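Local atomic coordinates of putative Ribokinase II (Escherichia coli O6, PDB entry 3IQ0), a protein that binds ATP and magnesium and, as a pfkB-family (ribokinase-like) enzyme, probably phosphorylates a sugar or similar hydroxyl-bearing substrate. Residues F134-S139 / G162-D167; K5-G10 / K129-F134; I44-R49 / G263-A268; I9-V14 / G138-S143. One frame throughout, in Å; residues are numbered along the deposited sequence.

Contact 1: residues F134-S139 / G162-D167; sequences FHIMGS and GVISFD
His135 lays one edge of its imidazole against Ser165, ND1 lying 2.6 Å from the serine OG in a hydrogen bond that either partner could donate. With CG anti to the backbone N (chi1 -179°), the ring is carried across to the neighbouring strand, and NE2 comes 3.8 Å from Asp167 CB, the ring and carboxylate planes standing 74° apart. A water 2.6 Å from Ser165 OG gives that hydroxyl a second polar partner. Met137, a selenomethionine, sets its SE 3.8 Å from Asp167 CB, while the carboxylate of Asp167 pairs with Lys228. On the other face the packing is apolar: Ile164 CD1 rests 3.8 Å from Phe134 CB, and Ile136 CG2 lies 4.0 Å from Phe166 CD1. Separately, Ile136 O lies in plane at the Phe166 ring edge. Helices 144-159 and 178-189 pack on this side. Five parallel-strand hydrogen bonds run from Phe134 N to Gly138 N, which reaches Asp167 O at 2.7 Å where strand 131-137 gives way to a 3-10 turn. Joined through helix 144-159, the strands form a beta-alpha-beta crossover of the ribokinase-like fold, with the side chain of Asp167 about 4 Å from the bound ATP, nearest atoms.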
loop_
_atom_site.group_PDB
_atom_site.type_symbol
_atom_site.label_atom_id
_atom_site.label_comp_id
_atom_site.label_asym_id
_atom_site.label_seq_id
_atom_site.Cartn_x
_atom_site.Cartn_y
_atom_site.Cartn_z
ATOM N N PHE B 134 9.018 -9.239 -27.490
ATOM C CA PHE B 134 9.041 -8.937 -26.070
ATOM C C PHE B 134 9.054 -7.430 -25.912
ATOM O O PHE B 134 9.893 -6.738 -26.500
ATOM C CB PHE B 134 10.289 -9.536 -25.418
ATOM C CG PHE B 134 10.250 -9.532 -23.921
ATOM C CD1 PHE B 134 9.421 -10.407 -23.233
ATOM C CD2 PHE B 134 11.049 -8.656 -23.194
ATOM C CE1 PHE B 134 9.387 -10.415 -21.844
ATOM C CE2 PHE B 134 11.024 -8.654 -21.800
ATOM C CZ PHE B 134 10.192 -9.535 -21.125
ATOM N N HIS B 135 8.118 -6.926 -25.116
ATOM C CA HIS B 135 8.006 -5.493 -24.900
ATOM C C HIS B 135 8.412 -5.083 -23.491
ATOM O O HIS B 135 7.990 -5.684 -22.505
ATOM C CB HIS B 135 6.579 -5.036 -25.165
ATOM C CG HIS B 135 6.385 -3.568 -24.979
ATOM N ND1 HIS B 135 6.795 -2.642 -25.910
ATOM C CD2 HIS B 135 5.887 -2.863 -23.937
ATOM C CE1 HIS B 135 6.557 -1.426 -25.449
ATOM N NE2 HIS B 135 6.007 -1.532 -24.255
ATOM N N ILE B 136 9.232 -4.042 -23.412
ATOM C CA ILE B 136 9.717 -3.547 -22.133
ATOM C C ILE B 136 9.235 -2.131 -21.833
ATOM O O ILE B 136 9.294 -1.254 -22.690
ATOM C CB ILE B 136 11.264 -3.558 -22.095
ATOM C CG1 ILE B 136 11.767 -5.000 -22.150
ATOM C CG2 ILE B 136 11.765 -2.896 -20.824
ATOM C CD1 ILE B 136 13.256 -5.104 -22.423
HETATM N N MSE B 137 8.745 -1.932 -20.612
HETATM C CA MSE B 137 8.283 -0.629 -20.140
HETATM C C MSE B 137 9.397 -0.084 -19.241
HETATM O O MSE B 137 9.766 -0.723 -18.256
HETATM C CB MSE B 137 7.004 -0.771 -19.308
HETATM C CG MSE B 137 5.754 -1.072 -20.100
HETATM SE SE MSE B 137 5.308 0.431 -21.218
HETATM C CE MSE B 137 3.706 -0.287 -22.036
ATOM N N GLY B 138 9.932 1.082 -19.582
ATOM C CA GLY B 138 10.988 1.657 -18.768
ATOM C C GLY B 138 10.552 1.899 -17.332
ATOM O O GLY B 138 11.377 1.914 -16.414
ATOM N N SER B 139 9.249 2.069 -17.134
ATOM C CA SER B 139 8.699 2.315 -15.805
ATOM C C SER B 139 8.900 1.145 -14.851
ATOM O O SER B 139 8.676 1.275 -13.649
ATOM C CB SER B 139 7.208 2.620 -15.908
ATOM O OG SER B 139 6.516 1.497 -16.426
ATOM N N GLY B 162 13.907 -13.393 -31.469
ATOM C CA GLY B 162 12.768 -12.514 -31.263
ATOM C C GLY B 162 13.078 -11.033 -31.394
ATOM O O GLY B 162 14.237 -10.641 -31.498
ATOM N N VAL B 163 12.029 -10.213 -31.382
ATOM C CA VAL B 163 12.157 -8.762 -31.504
ATOM C C VAL B 163 11.857 -8.069 -30.179
ATOM O O VAL B 163 10.934 -8.449 -29.456
ATOM C CB VAL B 163 11.190 -8.210 -32.582
ATOM C CG1 VAL B 163 11.272 -6.688 -32.635
ATOM C CG2 VAL B 163 11.534 -8.808 -33.944
ATOM N N ILE B 164 12.643 -7.045 -29.865
ATOM C CA ILE B 164 12.485 -6.296 -28.625
ATOM C C ILE B 164 11.921 -4.891 -28.894
ATOM O O ILE B 164 12.413 -4.169 -29.763
ATOM C CB ILE B 164 13.860 -6.155 -27.899
ATOM C CG1 ILE B 164 14.479 -7.538 -27.657
ATOM C CG2 ILE B 164 13.692 -5.402 -26.576
ATOM C CD1 ILE B 164 13.708 -8.427 -26.693
ATOM N N SER B 165 10.867 -4.518 -28.171
ATOM C CA SER B 165 10.280 -3.186 -28.302
ATOM C C SER B 165 10.502 -2.543 -26.945
ATOM O O SER B 165 10.475 -3.221 -25.915
ATOM C CB SER B 165 8.779 -3.258 -28.637
ATOM O OG SER B 165 8.079 -4.070 -27.713
ATOM N N PHE B 166 10.715 -1.236 -26.933
ATOM C CA PHE B 166 11.006 -0.548 -25.681
ATOM C C PHE B 166 10.328 0.809 -25.593
ATOM O O PHE B 166 10.453 1.637 -26.501
ATOM C CB PHE B 166 12.532 -0.409 -25.562
ATOM C CG PHE B 166 13.002 0.397 -24.374
ATOM C CD1 PHE B 166 12.390 0.272 -23.131
ATOM C CD2 PHE B 166 14.118 1.221 -24.485
ATOM C CE1 PHE B 166 12.885 0.951 -22.009
ATOM C CE2 PHE B 166 14.624 1.906 -23.369
ATOM C CZ PHE B 166 14.002 1.766 -22.128
ATOM N N ASP B 167 9.603 1.020 -24.495
ATOM C CA ASP B 167 8.896 2.267 -24.240
ATOM C C ASP B 167 9.501 2.905 -22.987
ATOM O O ASP B 167 9.266 2.451 -21.869
ATOM C CB ASP B 167 7.409 1.997 -24.011
ATOM C CG ASP B 167 6.643 3.250 -23.651
ATOM O OD1 ASP B 167 7.265 4.227 -23.196
ATOM O OD2 ASP B 167 5.407 3.250 -23.809
HETATM O O HOH W 1 8.283 -6.218 -29.216
#

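Contact 2: residues K5-G10 / K129-F134; sequences KVFTIG and KDCTHF
Phe7 packs onto strand 131-137 with the base of its side chain. Its CB touches both Cys131 SG and Phe134 CD1, each at 3.7 Å. Further out, CD2 passes 3.8 Å from Cys131 CB, and the sulfur lies obliquely to the ring, 5.1 Å from its centroid, as a sulfur-aromatic contact. The Phe7 side chain also touches Ile127 and Leu128, in the loop before strand 131-137. With the SG of Cys131 anti to the backbone N (chi1 177°), the sulfur lies near Lys5 O and against Phe7 CB. The Phe134 ring reaches along the neighbouring strand, and its CZ meets Ile9 CG2 at 3.4 Å, a tight apolar contact.

Beneath these side chains the parallel pairing is interrupted by a beta bulge. Lys5 pairs with Cys131, yet Val6 pairs with His133, so one residue of strand 131-137 is passed over. Lys5 N binds Asp130 O at 2.9 Å before the irregularity, the bond from Thr132 N to Lys5 O is weak, and after it Phe7 N makes a straight bond to His133 O at 2.9 Å. The backbone N of His133 is buried here without a partner in the model.

Phe7, Cys131 and Phe134 share one face, where helix 144-159 packs on Cys131 and Phe134; Val6 lies on the other, against Ile267 and Gln271 of helix 258-271. Strand 54-61 borders strand 5-9 on the side away from strand 131-137.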
loop_
_atom_site.group_PDB
_atom_site.type_symbol
_atom_site.label_atom_id
_atom_site.label_comp_id
_atom_site.label_asym_id
_atom_site.label_seq_id
_atom_site.Cartn_x
_atom_site.Cartn_y
_atom_site.Cartn_z
ATOM N N LYS B 5 3.750 -15.682 -29.618
ATOM C CA LYS B 5 3.186 -14.821 -28.583
ATOM C C LYS B 5 3.942 -13.534 -28.268
ATOM O O LYS B 5 5.171 -13.485 -28.304
ATOM C CB LYS B 5 3.033 -15.600 -27.274
ATOM C CG LYS B 5 1.988 -16.700 -27.291
ATOM C CD LYS B 5 1.576 -17.044 -25.870
ATOM C CE LYS B 5 0.569 -18.180 -25.830
ATOM N NZ LYS B 5 1.171 -19.478 -26.242
ATOM N N VAL B 6 3.184 -12.492 -27.950
ATOM C CA VAL B 6 3.764 -11.211 -27.577
ATOM C C VAL B 6 3.797 -11.218 -26.051
ATOM O O VAL B 6 2.794 -11.514 -25.410
ATOM C CB VAL B 6 2.906 -10.023 -28.056
ATOM C CG1 VAL B 6 3.441 -8.732 -27.464
ATOM C CG2 VAL B 6 2.923 -9.938 -29.573
ATOM N N PHE B 7 4.948 -10.908 -25.470
ATOM C CA PHE B 7 5.064 -10.901 -24.020
ATOM C C PHE B 7 5.548 -9.556 -23.510
ATOM O O PHE B 7 6.160 -8.781 -24.247
ATOM C CB PHE B 7 6.063 -11.968 -23.557
ATOM C CG PHE B 7 5.431 -13.256 -23.125
ATOM C CD1 PHE B 7 5.121 -13.475 -21.783
ATOM C CD2 PHE B 7 5.152 -14.255 -24.050
ATOM C CE1 PHE B 7 4.544 -14.676 -21.377
ATOM C CE2 PHE B 7 4.576 -15.453 -23.651
ATOM C CZ PHE B 7 4.273 -15.666 -22.315
ATOM N N THR B 8 5.241 -9.276 -22.249
ATOM C CA THR B 8 5.723 -8.069 -21.610
ATOM C C THR B 8 6.076 -8.479 -20.194
ATOM O O THR B 8 5.829 -9.610 -19.784
ATOM C CB THR B 8 4.692 -6.922 -21.579
ATOM O OG1 THR B 8 5.362 -5.718 -21.185
ATOM C CG2 THR B 8 3.581 -7.203 -20.593
ATOM N N ILE B 9 6.645 -7.552 -19.442
ATOM C CA ILE B 9 7.062 -7.846 -18.088
ATOM C C ILE B 9 6.970 -6.569 -17.276
ATOM O O ILE B 9 7.076 -5.475 -17.823
ATOM C CB ILE B 9 8.523 -8.353 -18.114
ATOM C CG1 ILE B 9 8.981 -8.788 -16.724
ATOM C CG2 ILE B 9 9.432 -7.257 -18.658
ATOM C CD1 ILE B 9 10.284 -9.574 -16.764
ATOM N N GLY B 10 6.764 -6.690 -15.971
ATOM C CA GLY B 10 6.703 -5.479 -15.178
ATOM C C GLY B 10 5.729 -5.457 -14.026
ATOM O O GLY B 10 5.347 -6.492 -13.481
ATOM N N LYS B 129 9.231 -19.600 -24.581
ATOM C CA LYS B 129 9.659 -20.402 -25.723
ATOM C C LYS B 129 9.113 -19.935 -27.068
ATOM O O LYS B 129 9.847 -19.882 -28.053
ATOM C CB LYS B 129 9.294 -21.874 -25.509
ATOM C CG LYS B 129 10.065 -22.522 -24.370
ATOM C CD LYS B 129 10.008 -24.038 -24.430
ATOM C CE LYS B 129 10.900 -24.652 -23.356
ATOM N NZ LYS B 129 10.987 -26.132 -23.481
ATOM N N ASP B 130 7.831 -19.594 -27.118
ATOM C CA ASP B 130 7.239 -19.149 -28.372
ATOM C C ASP B 130 7.090 -17.636 -28.441
ATOM O O ASP B 130 6.293 -17.119 -29.223
ATOM C CB ASP B 130 5.878 -19.818 -28.585
ATOM C CG ASP B 130 5.967 -21.340 -28.595
ATOM O OD1 ASP B 130 6.846 -21.885 -29.296
ATOM O OD2 ASP B 130 5.151 -21.992 -27.911
ATOM N N CYS B 131 7.857 -16.919 -27.627
ATOM C CA CYS B 131 7.782 -15.466 -27.652
ATOM C C CYS B 131 8.687 -14.922 -28.745
ATOM O O CYS B 131 9.908 -15.085 -28.696
ATOM C CB CYS B 131 8.194 -14.867 -26.312
ATOM S SG CYS B 131 8.193 -13.064 -26.351
ATOM N N THR B 132 8.074 -14.272 -29.729
ATOM C CA THR B 132 8.793 -13.690 -30.856
ATOM C C THR B 132 8.910 -12.173 -30.702
ATOM O O THR B 132 9.663 -11.519 -31.425
ATOM C CB THR B 132 8.054 -13.981 -32.176
ATOM O OG1 THR B 132 6.730 -13.438 -32.100
ATOM C CG2 THR B 132 7.964 -15.483 -32.432
ATOM N N HIS B 133 8.128 -11.619 -29.781
ATOM C CA HIS B 133 8.138 -10.189 -29.525
ATOM C C HIS B 133 8.034 -9.945 -28.031
ATOM O O HIS B 133 7.093 -10.393 -27.382
ATOM C CB HIS B 133 6.976 -9.498 -30.242
ATOM C CG HIS B 133 7.166 -9.372 -31.723
ATOM N ND1 HIS B 133 7.267 -10.465 -32.557
ATOM C CD2 HIS B 133 7.267 -8.280 -32.517
ATOM C CE1 HIS B 133 7.421 -10.051 -33.803
ATOM N NE2 HIS B 133 7.424 -8.730 -33.806
ATOM N N PHE B 134 9.018 -9.239 -27.490
ATOM C CA PHE B 134 9.041 -8.937 -26.070
ATOM C C PHE B 134 9.054 -7.430 -25.912
ATOM O O PHE B 134 9.893 -6.738 -26.500
ATOM C CB PHE B 134 10.289 -9.536 -25.418
ATOM C CG PHE B 134 10.250 -9.532 -23.921
ATOM C CD1 PHE B 134 9.421 -10.407 -23.233
ATOM C CD2 PHE B 134 11.049 -8.656 -23.194
ATOM C CE1 PHE B 134 9.387 -10.415 -21.844
ATOM C CE2 PHE B 134 11.024 -8.654 -21.800
ATOM C CZ PHE B 134 10.192 -9.535 -21.125
#

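Contact 3: residues I44-R49 / G263-A268; sequences IDQVTR and GGAWIA
Val47 faces Gly264 with one methyl and Ala268 with the other, and the two branches together fill the approach between helices 39-49 and 258-271. The CG2 branch, held anti to the carbonyl carbon, points at the backbone of the partner helix and stops 3.7 Å from Gly264 CA, with Gly264 O only slightly farther away. CG1, anti to the backbone N (chi1 171°), is directed farther along that helix and comes 4.3 Å from Ala268 CB. The Ala268 methyl also approaches Val47 CA, at 4.2 Å, so each helix offers the other both backbone and methyl surface.

Gln46 meets the same helix one residue on from Gly264, with its aliphatic portion. Its CG is anti to the backbone N and lies alongside the peptide joining Gly264 to Ala265, 3.7 Å from Ala265 N; Cys286 of helix 276-290 adjoins both Gln46 and Ala265. No hydrogen bond crosses between residues 44-49 and 263-268, and the contact rests on van der Waals packing.

The small residues go with a close approach. The segment axes come within 7.7 Å at a crossing angle of -43°, and the CA atoms of Val47 and Gly264 are 4.8 Å apart, a closeness that the absence of a side chain at Gly264 permits. Strand 54-61 adjoins Val47 through Cys54, placing the pair of helices against the central sheet. Close helix crossing over a glycine, with small residues at the interface, here joins two helices flanking the same face of the alpha/beta core in this ribokinase-like fold.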
loop_
_atom_site.group_PDB
_atom_site.type_symbol
_atom_site.label_atom_id
_atom_site.label_comp_id
_atom_site.label_asym_id
_atom_site.label_seq_id
_atom_site.Cartn_x
_atom_site.Cartn_y
_atom_site.Cartn_z
ATOM N N ILE B 44 -0.424 -4.937 -22.418
ATOM C CA ILE B 44 -0.796 -6.297 -22.777
ATOM C C ILE B 44 -2.298 -6.498 -22.915
ATOM O O ILE B 44 -2.741 -7.332 -23.701
ATOM C CB ILE B 44 -0.215 -7.316 -21.761
ATOM C CG1 ILE B 44 0.157 -8.600 -22.495
ATOM C CG2 ILE B 44 -1.206 -7.609 -20.651
ATOM C CD1 ILE B 44 1.264 -8.405 -23.497
ATOM N N ASP B 45 -3.089 -5.748 -22.154
ATOM C CA ASP B 45 -4.541 -5.890 -22.268
ATOM C C ASP B 45 -4.973 -5.371 -23.645
ATOM O O ASP B 45 -5.879 -5.928 -24.278
ATOM C CB ASP B 45 -5.257 -5.104 -21.174
ATOM C CG ASP B 45 -6.720 -5.484 -21.053
ATOM O OD1 ASP B 45 -7.005 -6.681 -20.858
ATOM O OD2 ASP B 45 -7.582 -4.589 -21.141
ATOM N N GLN B 46 -4.319 -4.316 -24.120
ATOM C CA GLN B 46 -4.670 -3.769 -25.426
ATOM C C GLN B 46 -4.263 -4.769 -26.501
ATOM O O GLN B 46 -4.976 -4.953 -27.483
ATOM C CB GLN B 46 -3.984 -2.417 -25.656
ATOM C CG GLN B 46 -4.312 -1.751 -27.001
ATOM C CD GLN B 46 -5.806 -1.659 -27.258
ATOM O OE1 GLN B 46 -6.411 -2.561 -27.857
ATOM N NE2 GLN B 46 -6.413 -0.583 -26.797
ATOM N N VAL B 47 -3.126 -5.432 -26.306
ATOM C CA VAL B 47 -2.683 -6.424 -27.274
ATOM C C VAL B 47 -3.694 -7.557 -27.400
ATOM O O VAL B 47 -4.077 -7.920 -28.506
ATOM C CB VAL B 47 -1.324 -7.041 -26.891
ATOM C CG1 VAL B 47 -1.026 -8.215 -27.790
ATOM C CG2 VAL B 47 -0.221 -5.992 -27.003
ATOM N N THR B 48 -4.125 -8.119 -26.274
ATOM C CA THR B 48 -5.081 -9.223 -26.328
ATOM C C THR B 48 -6.455 -8.796 -26.825
ATOM O O THR B 48 -7.180 -9.602 -27.396
ATOM C CB THR B 48 -5.268 -9.914 -24.962
ATOM O OG1 THR B 48 -5.969 -11.142 -25.166
ATOM C CG2 THR B 48 -6.096 -9.033 -23.999
ATOM N N ARG B 49 -6.819 -7.537 -26.613
ATOM C CA ARG B 49 -8.117 -7.083 -27.075
ATOM C C ARG B 49 -8.131 -6.945 -28.591
ATOM O O ARG B 49 -9.197 -6.912 -29.198
ATOM C CB ARG B 49 -8.494 -5.762 -26.411
ATOM C CG ARG B 49 -8.741 -5.905 -24.921
ATOM C CD ARG B 49 -9.827 -4.965 -24.491
ATOM N NE ARG B 49 -11.121 -5.381 -25.013
ATOM C CZ ARG B 49 -12.158 -4.566 -25.157
ATOM N NH1 ARG B 49 -12.044 -3.290 -24.830
ATOM N NH2 ARG B 49 -13.311 -5.028 -25.615
ATOM N N GLY B 263 0.883 1.871 -27.544
ATOM C CA GLY B 263 1.912 0.853 -27.686
ATOM C C GLY B 263 1.391 -0.531 -28.024
ATOM O O GLY B 263 1.913 -1.195 -28.927
ATOM N N GLY B 264 0.381 -0.983 -27.289
ATOM C CA GLY B 264 -0.183 -2.296 -27.557
ATOM C C GLY B 264 -0.750 -2.341 -28.961
ATOM O O GLY B 264 -0.547 -3.313 -29.697
ATOM N N ALA B 265 -1.462 -1.281 -29.331
ATOM C CA ALA B 265 -2.058 -1.189 -30.661
ATOM C C ALA B 265 -0.997 -1.302 -31.760
ATOM O O ALA B 265 -1.174 -2.042 -32.730
ATOM C CB ALA B 265 -2.812 0.121 -30.800
ATOM N N TRP B 266 0.104 -0.573 -31.610
ATOM C CA TRP B 266 1.163 -0.618 -32.616
ATOM C C TRP B 266 1.712 -2.033 -32.778
ATOM O O TRP B 266 1.722 -2.599 -33.884
ATOM C CB TRP B 266 2.314 0.337 -32.249
ATOM C CG TRP B 266 3.530 0.138 -33.129
ATOM C CD1 TRP B 266 4.579 -0.716 -32.909
ATOM C CD2 TRP B 266 3.755 0.722 -34.418
ATOM N NE1 TRP B 266 5.440 -0.701 -33.987
ATOM C CE2 TRP B 266 4.955 0.173 -34.928
ATOM C CE3 TRP B 266 3.056 1.654 -35.197
ATOM C CZ2 TRP B 266 5.471 0.529 -36.183
ATOM C CZ3 TRP B 266 3.572 2.009 -36.447
ATOM C CH2 TRP B 266 4.764 1.446 -36.923
ATOM N N ILE B 267 2.164 -2.603 -31.670
ATOM C CA ILE B 267 2.736 -3.939 -31.679
ATOM C C ILE B 267 1.762 -4.995 -32.186
ATOM O O ILE B 267 2.140 -5.864 -32.973
ATOM C CB ILE B 267 3.228 -4.334 -30.271
ATOM C CG1 ILE B 267 4.298 -3.341 -29.797
ATOM C CG2 ILE B 267 3.797 -5.732 -30.296
ATOM C CD1 ILE B 267 5.582 -3.374 -30.630
ATOM N N ALA B 268 0.509 -4.925 -31.749
ATOM C CA ALA B 268 -0.479 -5.910 -32.189
ATOM C C ALA B 268 -0.819 -5.739 -33.667
ATOM O O ALA B 268 -0.899 -6.716 -34.413
ATOM C CB ALA B 268 -1.742 -5.804 -31.339
#

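Contact 4: residues I9-V14 / G138-S143; sequences IGEILV and GSSLFS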
loop_
_atom_site.group_PDB
_atom_site.type_symbol
_atom_site.label_atom_id
_atom_site.label_comp_id
_atom_site.label_asym_id
_atom_site.label_seq_id
_atom_site.Cartn_x
_atom_site.Cartn_y
_atom_site.Cartn_z
ATOM N N ILE B 9 6.645 -7.552 -19.442
ATOM C CA ILE B 9 7.062 -7.846 -18.088
ATOM C C ILE B 9 6.970 -6.569 -17.276
ATOM O O ILE B 9 7.076 -5.475 -17.823
ATOM C CB ILE B 9 8.523 -8.353 -18.114
ATOM C CG1 ILE B 9 8.981 -8.788 -16.724
ATOM C CG2 ILE B 9 9.432 -7.257 -18.658
ATOM C CD1 ILE B 9 10.284 -9.574 -16.764
ATOM N N GLY B 10 6.764 -6.690 -15.971
ATOM C CA GLY B 10 6.703 -5.479 -15.178
ATOM C C GLY B 10 5.729 -5.457 -14.026
ATOM O O GLY B 10 5.347 -6.492 -13.481
ATOM N N GLU B 11 5.316 -4.250 -13.671
ATOM C CA GLU B 11 4.417 -4.048 -12.555
ATOM C C GLU B 11 2.938 -4.171 -12.881
ATOM O O GLU B 11 2.471 -3.709 -13.921
ATOM C CB GLU B 11 4.678 -2.674 -11.927
ATOM C CG GLU B 11 4.336 -1.477 -12.827
ATOM C CD GLU B 11 5.407 -1.156 -13.864
ATOM O OE1 GLU B 11 6.323 -1.980 -14.062
ATOM O OE2 GLU B 11 5.323 -0.075 -14.486
ATOM N N ILE B 12 2.218 -4.815 -11.972
ATOM C CA ILE B 12 0.778 -4.979 -12.063
ATOM C C ILE B 12 0.296 -4.434 -10.722
ATOM O O ILE B 12 0.770 -4.859 -9.667
ATOM C CB ILE B 12 0.362 -6.452 -12.173
ATOM C CG1 ILE B 12 0.668 -6.983 -13.573
ATOM C CG2 ILE B 12 -1.116 -6.602 -11.873
ATOM C CD1 ILE B 12 0.314 -8.444 -13.739
ATOM N N LEU B 13 -0.619 -3.479 -10.758
ATOM C CA LEU B 13 -1.131 -2.892 -9.530
ATOM C C LEU B 13 -2.585 -2.505 -9.710
ATOM O O LEU B 13 -3.136 -2.642 -10.806
ATOM C CB LEU B 13 -0.318 -1.645 -9.161
ATOM C CG LEU B 13 -0.119 -0.584 -10.251
ATOM C CD1 LEU B 13 -0.314 0.807 -9.689
ATOM C CD2 LEU B 13 1.270 -0.728 -10.832
ATOM N N VAL B 14 -3.211 -2.048 -8.628
ATOM C CA VAL B 14 -4.591 -1.599 -8.697
ATOM C C VAL B 14 -4.588 -0.100 -8.445
ATOM O O VAL B 14 -3.719 0.425 -7.749
ATOM C CB VAL B 14 -5.509 -2.286 -7.653
ATOM C CG1 VAL B 14 -5.614 -3.777 -7.946
ATOM C CG2 VAL B 14 -4.983 -2.045 -6.247
ATOM N N GLY B 138 9.932 1.082 -19.582
ATOM C CA GLY B 138 10.988 1.657 -18.768
ATOM C C GLY B 138 10.552 1.899 -17.332
ATOM O O GLY B 138 11.377 1.914 -16.414
ATOM N N SER B 139 9.249 2.069 -17.134
ATOM C CA SER B 139 8.699 2.315 -15.805
ATOM C C SER B 139 8.900 1.145 -14.851
ATOM O O SER B 139 8.676 1.275 -13.649
ATOM C CB SER B 139 7.208 2.620 -15.908
ATOM O OG SER B 139 6.516 1.497 -16.426
ATOM N N SER B 140 9.320 0.006 -15.386
ATOM C CA SER B 140 9.534 -1.180 -14.564
ATOM C C SER B 140 10.945 -1.279 -13.998
ATOM O O SER B 140 11.177 -1.981 -13.019
ATOM C CB SER B 140 9.244 -2.443 -15.378
ATOM O OG SER B 140 7.939 -2.415 -15.917
ATOM N N LEU B 141 11.890 -0.582 -14.614
ATOM C CA LEU B 141 13.278 -0.642 -14.167
ATOM C C LEU B 141 13.579 0.313 -13.019
ATOM O O LEU B 141 14.213 1.346 -13.220
ATOM C CB LEU B 141 14.206 -0.352 -15.348
ATOM C CG LEU B 141 13.987 -1.263 -16.560
ATOM C CD1 LEU B 141 14.927 -0.871 -17.692
ATOM C CD2 LEU B 141 14.210 -2.707 -16.145
ATOM N N PHE B 142 13.122 -0.040 -11.819
ATOM C CA PHE B 142 13.345 0.793 -10.645
ATOM C C PHE B 142 14.172 0.101 -9.563
ATOM O O PHE B 142 14.229 0.567 -8.424
ATOM C CB PHE B 142 12.000 1.270 -10.065
ATOM C CG PHE B 142 11.034 0.155 -9.732
ATOM C CD1 PHE B 142 11.260 -0.688 -8.649
ATOM C CD2 PHE B 142 9.877 -0.029 -10.489
ATOM C CE1 PHE B 142 10.350 -1.697 -8.322
ATOM C CE2 PHE B 142 8.964 -1.033 -10.171
ATOM C CZ PHE B 142 9.198 -1.868 -9.087
ATOM N N SER B 143 14.814 -1.007 -9.924
ATOM C CA SER B 143 15.657 -1.760 -8.992
ATOM C C SER B 143 16.528 -2.733 -9.781
ATOM O O SER B 143 16.181 -3.114 -10.900
ATOM C CB SER B 143 14.805 -2.539 -7.985
ATOM O OG SER B 143 14.444 -3.809 -8.491
HETATM O O HOH W 2 8.658 -3.736 -18.487
#
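Glu11 holds two consecutive serines with its two carboxylate oxygens. Ser140 OG donates to OE1 at 2.5 Å, a very short hydrogen bond, and Ser139 OG donates at 2.8 Å to OE2, which accepts through its syn lone pair, on the side of the other oxygen. Each oxygen thus has its own hydroxyl donor, and the pair of bonds should restrain rotation of the carboxylate.

The next shell sets these groups in place. Glu11 CG sits between its backbone N and carbonyl carbon (chi1 66°), and a bend at chi2 of -80° brings the carboxylate round to the 3-10 turn at residues 138-140. That turn, with Leu141 N bonded to Gly138 O, presents successive serine side chains to the same acceptor group. Gly10 lies beside this site, its CA 3.4 Å from Ser140 OG, and its lack of a side chain leaves the approach clear. A water donates to Ser140 OG at 3.0 Å; its modelled approach to Ile9 O is implausibly short, so a bridge to that carbonyl is doubtful.

Farther out, Ala39 and Pro40 at the start of helix 39-49 pack on Glu11, and Asn169 OD1 accepts a bond from Ser139 N. Ser143 N-caps the helix that follows, its OG bonded to Met146 N.

Polar bonding therefore ties the turn after strand 131-137 to the connection between strands 5-9 and 13-18, and two hydroxyl donors satisfy both oxygens of a buried carboxylate while fixing its orientation.

Overall arrangement
Contacts 1 and 2 lie on successive strand pairs of one sheet, in the order 5-9, 131-137, 163-167, with centres 9 Å apart and Phe134 in common. Contact 4 shares Ile9 and Gly10 with contact 2, and Gly138 and Ser139 with contact 1, thereby linking the ends of two neighbouring strands. Contact 3 brings helices 39-49 and 258-271 together, its centre 12 Å from those of contacts 1 and 2; Ile44 touches Thr8, and Ile267 touches Ser165. Contacts 3 and 4 lie about 17 Å apart, centre to centre, on opposite sides of the chain's centre. Along the sequence contact 2 closes before contact 1 opens, whereas contact 3 crosses both 2 and 4, so distant parts of the chain build one core beside the ATP site.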